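PDB 5MIY: E3 ubiquitin ligase RavN from Legionella pneumophila, which acts as an E3 ubiquitin ligase, an effector that probably promotes transfer of ubiquitin to substrate proteins. Local coordinates for residues Val26-Phe36 / Asp51-Ile62. Sequence-based numbering, arbitrary orientation.
With SO4 (sulfate ion), chain F.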
loop_
_atom_site.group_PDB
_atom_site.type_symbol
_atom_site.label_atom_id
_atom_site.label_comp_id
_atom_site.label_asym_id
_atom_site.label_seq_id
_atom_site.Cartn_x
_atom_site.Cartn_y
_atom_site.Cartn_z
ATOM N N VAL A 26 2.010 4.411 1.678
ATOM C CA VAL A 26 1.263 3.530 2.565
ATOM C C VAL A 26 -0.226 3.712 2.300
ATOM O O VAL A 26 -0.701 4.836 2.104
ATOM C CB VAL A 26 1.602 3.804 4.051
ATOM C CG1 VAL A 26 0.882 2.817 4.935
ATOM C CG2 VAL A 26 3.115 3.707 4.271
ATOM N N TYR A 27 -0.956 2.599 2.283
ATOM C CA TYR A 27 -2.395 2.620 2.057
ATOM C C TYR A 27 -2.998 1.322 2.573
ATOM O O TYR A 27 -2.290 0.342 2.825
ATOM C CB TYR A 27 -2.742 2.826 0.572
ATOM C CG TYR A 27 -2.075 1.859 -0.408
ATOM C CD1 TYR A 27 -2.644 0.621 -0.705
ATOM C CD2 TYR A 27 -0.881 2.198 -1.045
ATOM C CE1 TYR A 27 -2.037 -0.260 -1.606
ATOM C CE2 TYR A 27 -0.272 1.328 -1.953
ATOM C CZ TYR A 27 -0.842 0.100 -2.222
ATOM O OH TYR A 27 -0.216 -0.754 -3.118
ATOM N N LEU A 28 -4.323 1.337 2.720
ATOM C CA LEU A 28 -5.110 0.183 3.125
ATOM C C LEU A 28 -5.873 -0.381 1.931
ATOM O O LEU A 28 -6.393 0.375 1.104
ATOM C CB LEU A 28 -6.104 0.578 4.225
ATOM C CG LEU A 28 -6.608 -0.507 5.165
ATOM C CD1 LEU A 28 -5.534 -0.815 6.200
ATOM C CD2 LEU A 28 -7.909 -0.049 5.844
ATOM N N VAL A 29 -5.938 -1.709 1.839
ATOM C CA VAL A 29 -6.842 -2.358 0.900
ATOM C C VAL A 29 -7.743 -3.309 1.680
ATOM O O VAL A 29 -7.418 -3.750 2.787
ATOM C CB VAL A 29 -6.108 -3.106 -0.239
ATOM C CG1 VAL A 29 -5.198 -2.147 -1.019
ATOM C CG2 VAL A 29 -5.327 -4.296 0.301
ATOM N N LYS A 30 -8.901 -3.601 1.092
ATOM C CA LYS A 30 -9.883 -4.515 1.664
ATOM C C LYS A 30 -9.714 -5.882 1.012
ATOM O O LYS A 30 -9.724 -5.985 -0.216
ATOM C CB LYS A 30 -11.302 -3.984 1.431
ATOM C CG LYS A 30 -12.430 -4.746 2.138
ATOM C CD LYS A 30 -13.736 -3.947 2.074
ATOM C CE LYS A 30 -14.860 -4.590 2.881
ATOM N NZ LYS A 30 -16.035 -3.681 3.005
ATOM N N ILE A 31 -9.541 -6.923 1.824
ATOM C CA ILE A 31 -9.364 -8.276 1.307
ATOM C C ILE A 31 -10.501 -9.205 1.695
ATOM O O ILE A 31 -10.471 -10.388 1.338
ATOM C CB ILE A 31 -8.013 -8.882 1.741
ATOM C CG1 ILE A 31 -8.016 -9.178 3.239
ATOM C CG2 ILE A 31 -6.856 -7.956 1.363
ATOM C CD1 ILE A 31 -6.873 -10.066 3.668
ATOM N N GLY A 32 -11.505 -8.706 2.403
ATOM C CA GLY A 32 -12.651 -9.507 2.790
ATOM C C GLY A 32 -13.577 -8.653 3.625
ATOM O O GLY A 32 -13.322 -7.467 3.860
ATOM N N ASP A 33 -14.667 -9.267 4.074
ATOM C CA ASP A 33 -15.569 -8.550 4.963
ATOM C C ASP A 33 -14.900 -8.356 6.316
ATOM O O ASP A 33 -14.390 -9.312 6.910
ATOM C CB ASP A 33 -16.888 -9.295 5.124
ATOM C CG ASP A 33 -17.924 -8.467 5.854
ATOM O OD1 ASP A 33 -18.326 -7.413 5.312
ATOM O OD2 ASP A 33 -18.319 -8.853 6.974
ATOM N N ASN A 34 -14.885 -7.107 6.791
ATOM C CA ASN A 34 -14.220 -6.732 8.045
ATOM C C ASN A 34 -12.752 -7.168 8.070
ATOM O O ASN A 34 -12.178 -7.406 9.136
ATOM C CB ASN A 34 -14.974 -7.294 9.257
ATOM C CG ASN A 34 -14.617 -6.583 10.553
ATOM O OD1 ASN A 34 -14.544 -5.355 10.604
ATOM N ND2 ASN A 34 -14.385 -7.356 11.608
ATOM N N LYS A 35 -12.121 -7.265 6.898
ATOM C CA LYS A 35 -10.729 -7.696 6.788
ATOM C C LYS A 35 -9.982 -6.732 5.876
ATOM O O LYS A 35 -10.247 -6.678 4.671
ATOM C CB LYS A 35 -10.630 -9.132 6.266
ATOM C CG LYS A 35 -11.209 -10.174 7.214
ATOM C CD LYS A 35 -11.048 -11.586 6.670
ATOM C CE LYS A 35 -9.593 -11.910 6.380
ATOM N NZ LYS A 35 -9.440 -13.266 5.777
ATOM N N PHE A 36 -9.047 -5.980 6.448
ATOM C CA PHE A 36 -8.270 -4.995 5.712
ATOM C C PHE A 36 -6.784 -5.266 5.901
ATOM O O PHE A 36 -6.364 -5.842 6.909
ATOM C CB PHE A 36 -8.618 -3.570 6.165
ATOM C CG PHE A 36 -10.075 -3.227 6.012
ATOM C CD1 PHE A 36 -10.987 -3.544 7.007
ATOM C CD2 PHE A 36 -10.536 -2.604 4.864
ATOM C CE1 PHE A 36 -12.328 -3.239 6.863
ATOM C CE2 PHE A 36 -11.877 -2.297 4.712
ATOM C CZ PHE A 36 -12.775 -2.617 5.715
ATOM N N ASP A 51 -3.004 -2.820 -6.633
ATOM C CA ASP A 51 -2.051 -3.121 -5.575
ATOM C C ASP A 51 -1.241 -4.357 -5.953
ATOM O O ASP A 51 -1.821 -5.360 -6.379
ATOM C CB ASP A 51 -2.790 -3.352 -4.262
ATOM C CG ASP A 51 -1.892 -3.913 -3.186
ATOM O OD1 ASP A 51 -0.898 -3.241 -2.837
ATOM O OD2 ASP A 51 -2.174 -5.026 -2.696
ATOM N N PRO A 52 0.090 -4.324 -5.815
ATOM C CA PRO A 52 0.904 -5.470 -6.273
ATOM C C PRO A 52 0.539 -6.837 -5.688
ATOM O O PRO A 52 0.458 -7.812 -6.444
ATOM C CB PRO A 52 2.325 -5.039 -5.880
ATOM C CG PRO A 52 2.298 -3.554 -6.034
ATOM C CD PRO A 52 0.916 -3.133 -5.546
ATOM N N THR A 53 0.325 -6.952 -4.372
ATOM C CA THR A 53 0.154 -8.278 -3.778
ATOM C C THR A 53 -1.286 -8.784 -3.793
ATOM O O THR A 53 -1.498 -10.000 -3.739
ATOM C CB THR A 53 0.673 -8.300 -2.334
ATOM O OG1 THR A 53 -0.065 -7.370 -1.529
ATOM C CG2 THR A 53 2.160 -7.951 -2.288
ATOM N N THR A 54 -2.288 -7.905 -3.851
ATOM C CA THR A 54 -3.679 -8.347 -3.855
ATOM C C THR A 54 -4.412 -8.033 -5.148
ATOM O O THR A 54 -5.512 -8.561 -5.357
ATOM C CB THR A 54 -4.466 -7.713 -2.694
ATOM O OG1 THR A 54 -4.655 -6.312 -2.944
ATOM C CG2 THR A 54 -3.754 -7.918 -1.354
ATOM N N HIS A 55 -3.844 -7.183 -6.006
ATOM C CA HIS A 55 -4.490 -6.675 -7.213
ATOM C C HIS A 55 -5.782 -5.922 -6.904
ATOM O O HIS A 55 -6.642 -5.770 -7.777
ATOM C CB HIS A 55 -4.727 -7.797 -8.230
ATOM C CG HIS A 55 -3.461 -8.322 -8.835
ATOM N ND1 HIS A 55 -3.411 -9.477 -9.588
ATOM C CD2 HIS A 55 -2.195 -7.845 -8.795
ATOM C CE1 HIS A 55 -2.168 -9.686 -9.987
ATOM N NE2 HIS A 55 -1.410 -8.710 -9.517
ATOM N N ALA A 56 -5.933 -5.439 -5.672
ATOM C CA ALA A 56 -7.050 -4.563 -5.353
ATOM C C ALA A 56 -6.937 -3.266 -6.146
ATOM O O ALA A 56 -5.850 -2.697 -6.292
ATOM C CB ALA A 56 -7.093 -4.272 -3.849
ATOM N N GLU A 57 -8.068 -2.804 -6.679
ATOM C CA GLU A 57 -8.083 -1.558 -7.433
ATOM C C GLU A 57 -8.449 -0.357 -6.578
ATOM O O GLU A 57 -8.184 0.780 -6.985
ATOM C CB GLU A 57 -9.049 -1.666 -8.619
ATOM C CG GLU A 57 -8.582 -2.647 -9.671
ATOM C CD GLU A 57 -9.372 -2.553 -10.957
ATOM O OE1 GLU A 57 -9.636 -1.424 -11.429
ATOM O OE2 GLU A 57 -9.728 -3.616 -11.497
ATOM N N LYS A 58 -9.040 -0.580 -5.412
ATOM C CA LYS A 58 -9.456 0.480 -4.508
ATOM C C LYS A 58 -8.567 0.457 -3.274
ATOM O O LYS A 58 -8.175 -0.615 -2.805
ATOM C CB LYS A 58 -10.926 0.313 -4.104
ATOM C CG LYS A 58 -11.892 0.236 -5.282
ATOM C CD LYS A 58 -13.337 0.404 -4.828
ATOM C CE LYS A 58 -14.286 0.525 -6.020
ATOM N NZ LYS A 58 -13.892 1.612 -6.966
ATOM N N TYR A 59 -8.244 1.639 -2.752
ATOM C CA TYR A 59 -7.398 1.732 -1.572
ATOM C C TYR A 59 -7.775 2.970 -0.769
ATOM O O TYR A 59 -8.388 3.910 -1.285
ATOM C CB TYR A 59 -5.907 1.779 -1.941
ATOM C CG TYR A 59 -5.507 3.034 -2.682
ATOM C CD1 TYR A 59 -5.597 3.105 -4.069
ATOM C CD2 TYR A 59 -5.030 4.149 -2.001
ATOM C CE1 TYR A 59 -5.246 4.239 -4.749
ATOM C CE2 TYR A 59 -4.665 5.298 -2.684
ATOM C CZ TYR A 59 -4.776 5.332 -4.061
ATOM O OH TYR A 59 -4.416 6.462 -4.762
ATOM N N TRP A 60 -7.378 2.965 0.503
ATOM C CA TRP A 60 -7.558 4.101 1.394
ATOM C C TRP A 60 -6.174 4.619 1.765
ATOM O O TRP A 60 -5.397 3.880 2.389
ATOM C CB TRP A 60 -8.343 3.702 2.653
ATOM C CG TRP A 60 -9.798 3.332 2.392
ATOM C CD1 TRP A 60 -10.881 4.158 2.467
ATOM C CD2 TRP A 60 -10.303 2.043 2.010
ATOM N NE1 TRP A 60 -12.031 3.462 2.164
ATOM C CE2 TRP A 60 -11.703 2.164 1.875
ATOM C CE3 TRP A 60 -9.707 0.801 1.767
ATOM C CZ2 TRP A 60 -12.515 1.090 1.504
ATOM C CZ3 TRP A 60 -10.511 -0.263 1.403
ATOM C CH2 TRP A 60 -11.906 -0.113 1.280
ATOM N N PRO A 61 -5.804 5.842 1.391
ATOM C CA PRO A 61 -4.474 6.349 1.742
ATOM C C PRO A 61 -4.313 6.544 3.242
ATOM O O PRO A 61 -5.248 6.923 3.948
ATOM C CB PRO A 61 -4.393 7.690 0.999
ATOM C CG PRO A 61 -5.808 8.060 0.708
ATOM C CD PRO A 61 -6.550 6.776 0.532
ATOM N N ILE A 62 -3.095 6.277 3.714
ATOM C CA ILE A 62 -2.687 6.399 5.115
ATOM C C ILE A 62 -1.367 7.166 5.111
ATOM O O ILE A 62 -0.462 6.818 4.331
ATOM C CB ILE A 62 -2.510 5.016 5.768
ATOM C CG1 ILE A 62 -3.776 4.164 5.632
ATOM C CG2 ILE A 62 -2.023 5.133 7.211
ATOM C CD1 ILE A 62 -4.857 4.474 6.649
HETATM S S SO4 F . -11.344 -3.990 -5.641
HETATM O O1 SO4 F . -10.391 -4.106 -6.738
HETATM O O2 SO4 F . -11.721 -5.326 -5.188
HETATM O O3 SO4 F . -12.538 -3.283 -6.106
HETATM O O4 SO4 F . -10.738 -3.253 -4.534
HETATM O O HOH W 1 1.290 7.266 2.399
HETATM O O HOH W 2 -9.538 -2.635 -1.504
#
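Tyr27 holds CG between its backbone N and carbonyl carbon (chi1 53°), which carries its OH to the loop that begins at Asp51, whose CG, trans to its own N (chi1 170°), presents OD1 to it; they meet on one face of an antiparallel sheet in which strand 25-32 lies between 35-41 and 58-61. Tyr27 OH donates to the anti lone pair of Asp51 OD1 at 2.6 Å, with ring and carboxylate planes nearly perpendicular. Asp51 OD2 grips the following turn, an Asx motif: it accepts from Thr54 OG1 through its anti lone pair and from Thr54 N above the carboxylate plane. Thr54 OG1 in turn accepts from Ala56 N in an ST turn. One buried carboxylate thus ties this loop to the sheet. Val29 CB also packs on Ala56 CB at 3.9 Å, an apolar link from strand to loop.

Leu28 and Trp60 form a hydrogen-bonded pair, Leu28 N to Trp60 O and Trp60 N to Leu28 O both 2.8 Å. The Trp60 indole turns its edge to strand 25-32, past Leu28 O and Lys30 N, with CZ3 3.8 Å from Lys30 CB, and Phe36 directs its edge at the indole face, planes 80° apart; Trp60 NE1 hydrogen-bonds Thr103 O. Beyond the last direct pair toward Lys58 the strands splay, and a water bridges the gap, donating to Lys58 O and accepting from Lys30 N, each at 2.8 Å. Close by, Glu57 N donates to O1 of a sulfate, probably from the crystallisation liquor, at 2.7 Å.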